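PDB 2PJZ: ABC transporter ATP-binding protein from Sulfolobus tokodaii, which probably binds and hydrolyses ATP as the nucleotide-binding subunit of an ABC transporter, possibly one for cobalt. Local coordinates for residues K128-A131 with G132-V135. Numbering follows the deposited sequence.
Sequences KLSA and GQSV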
ATOM      1  N   LYS A 128      13.291  17.812  -5.229  1.00 42.59           N
ATOM      2  CA  LYS A 128      12.833  18.990  -5.950  1.00 41.68           C
ATOM      3  C   LYS A 128      11.586  18.669  -6.750  1.00 40.01           C
ATOM      4  O   LYS A 128      10.935  19.567  -7.278  1.00 39.88           O
ATOM      5  CB  LYS A 128      13.957  19.482  -6.873  1.00 41.93           C
ATOM      6  CG  LYS A 128      13.943  20.964  -7.241  1.00 43.61           C
ATOM      7  CD  LYS A 128      15.262  21.379  -7.943  1.00 43.44           C
ATOM      8  CE  LYS A 128      15.454  20.662  -9.302  1.00 45.85           C
ATOM      9  NZ  LYS A 128      16.728  20.985 -10.028  1.00 44.65           N
ATOM     10  N   LEU A 129      11.237  17.383  -6.828  1.00 37.63           N
ATOM     11  CA  LEU A 129      10.066  16.967  -7.597  1.00 35.68           C
ATOM     12  C   LEU A 129       8.773  17.277  -6.847  1.00 34.19           C
ATOM     13  O   LEU A 129       8.738  17.270  -5.620  1.00 34.30           O
ATOM     14  CB  LEU A 129      10.124  15.469  -7.949  1.00 35.03           C
ATOM     15  CG  LEU A 129      11.288  14.909  -8.772  1.00 35.50           C
ATOM     16  CD1 LEU A 129      11.037  13.423  -9.081  1.00 33.72           C
ATOM     17  CD2 LEU A 129      11.546  15.678 -10.071  1.00 33.41           C
ATOM     18  N   SER A 130       7.712  17.523  -7.601  1.00 33.02           N
ATOM     19  CA  SER A 130       6.382  17.672  -7.032  1.00 31.92           C
ATOM     20  C   SER A 130       5.932  16.352  -6.390  1.00 30.79           C
ATOM     21  O   SER A 130       6.552  15.314  -6.613  1.00 29.78           O
ATOM     22  CB  SER A 130       5.399  18.108  -8.109  1.00 31.93           C
ATOM     23  OG  SER A 130       5.221  17.108  -9.086  1.00 32.10           O
ATOM     24  N   ALA A 131       4.874  16.403  -5.586  1.00 29.07           N
ATOM     25  CA  ALA A 131       4.342  15.199  -4.930  1.00 27.86           C
ATOM     26  C   ALA A 131       3.972  14.101  -5.941  1.00 26.94           C
ATOM     27  O   ALA A 131       4.388  12.942  -5.797  1.00 25.91           O
ATOM     28  CB  ALA A 131       3.145  15.562  -4.079  1.00 27.95           C
ATOM     29  N   GLY A 132       3.202  14.471  -6.964  1.00 25.98           N
ATOM     30  CA  GLY A 132       2.816  13.530  -8.023  1.00 24.95           C
ATOM     31  C   GLY A 132       4.022  12.960  -8.758  1.00 23.90           C
ATOM     32  O   GLY A 132       4.136  11.746  -8.953  1.00 23.14           O
ATOM     33  N   GLN A 133       4.939  13.832  -9.147  1.00 23.32           N
ATOM     34  CA  GLN A 133       6.180  13.388  -9.808  1.00 22.96           C
ATOM     35  C   GLN A 133       7.053  12.474  -8.935  1.00 21.41           C
ATOM     36  O   GLN A 133       7.572  11.454  -9.421  1.00 21.06           O
ATOM     37  CB  GLN A 133       7.003  14.601 -10.213  1.00 23.46           C
ATOM     38  CG  GLN A 133       6.441  15.364 -11.410  1.00 26.65           C
ATOM     39  CD  GLN A 133       7.316  16.571 -11.737  1.00 30.07           C
ATOM     40  OE1 GLN A 133       7.988  17.122 -10.863  1.00 30.15           O
ATOM     41  NE2 GLN A 133       7.325  16.970 -13.008  1.00 33.24           N
ATOM     42  N   SER A 134       7.226  12.857  -7.669  1.00 19.98           N
ATOM     43  CA  SER A 134       8.021  12.095  -6.688  1.00 19.41           C
ATOM     44  C   SER A 134       7.499  10.656  -6.536  1.00 18.38           C
ATOM     45  O   SER A 134       8.287   9.700  -6.643  1.00 17.36           O
ATOM     46  CB  SER A 134       8.006  12.791  -5.323  1.00 18.80           C
ATOM     47  OG  SER A 134       8.737  12.040  -4.356  1.00 21.33           O
ATOM     48  N   VAL A 135       6.190  10.513  -6.285  1.00 17.09           N
ATOM     49  CA  VAL A 135       5.585   9.168  -6.152  1.00 16.09           C
ATOM     50  C   VAL A 135       5.653   8.357  -7.445  1.00 16.27           C
ATOM     51  O   VAL A 135       5.896   7.145  -7.407  1.00 15.43           O
ATOM     52  CB  VAL A 135       4.164   9.150  -5.505  1.00 16.82           C
ATOM     53  CG1 VAL A 135       3.044   9.538  -6.503  1.00 16.86           C
ATOM     54  CG2 VAL A 135       3.858   7.749  -4.941  1.00 15.06           C
TER
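Ser130 and Gln133 meet at the flat carboxamide of the glutamine: Ser130 OG sits obliquely above one face, 3.4 Å from Gln133 CD, while the methyl CD2 of Leu129 lies on the other side, 3.9 Å from OE1. Ser130 N donates to Gln133 OE1 over 3.3 Å, tilted 20° from the carbonyl plane; a weak bond from Ser130 OG reaches the same oxygen. In return Gln133 N donates to Ser130 OG at 3.3 Å, completing a capping box. Serine suits this N-cap because its short hydroxyl, set between backbone N and carbonyl carbon (chi1 66°), can take an amide of the first turn. Glutamine, extended beyond CG, has the length to reach the N-cap amide, and an alanine here would probably leave Ser130 N without this acceptor and one side of Leu129 less covered. Helical bonding starts at once, with Ser134 N to Ser130 O at 2.8 Å and Val135 N to Ala131 O at 3.1 Å. Leu-Ser-Ala-Gly-Gln is a variant of the ABC signature Leu-Ser-Gly-Gly-Gln, whose serine in relatives helps bind ATP across a dimer; a sulfate near Ser130 is consistent with an anion site. Ser134 OG is hydrogen-bonded to Arg138 NE one turn on. The cap opens helix 131-144: Leu129 and Gln133 pack on Arg124 in the loop following helix 105-114, whereas Ala131 and Val135 touch Asn158 and Val159 before helix 161-173.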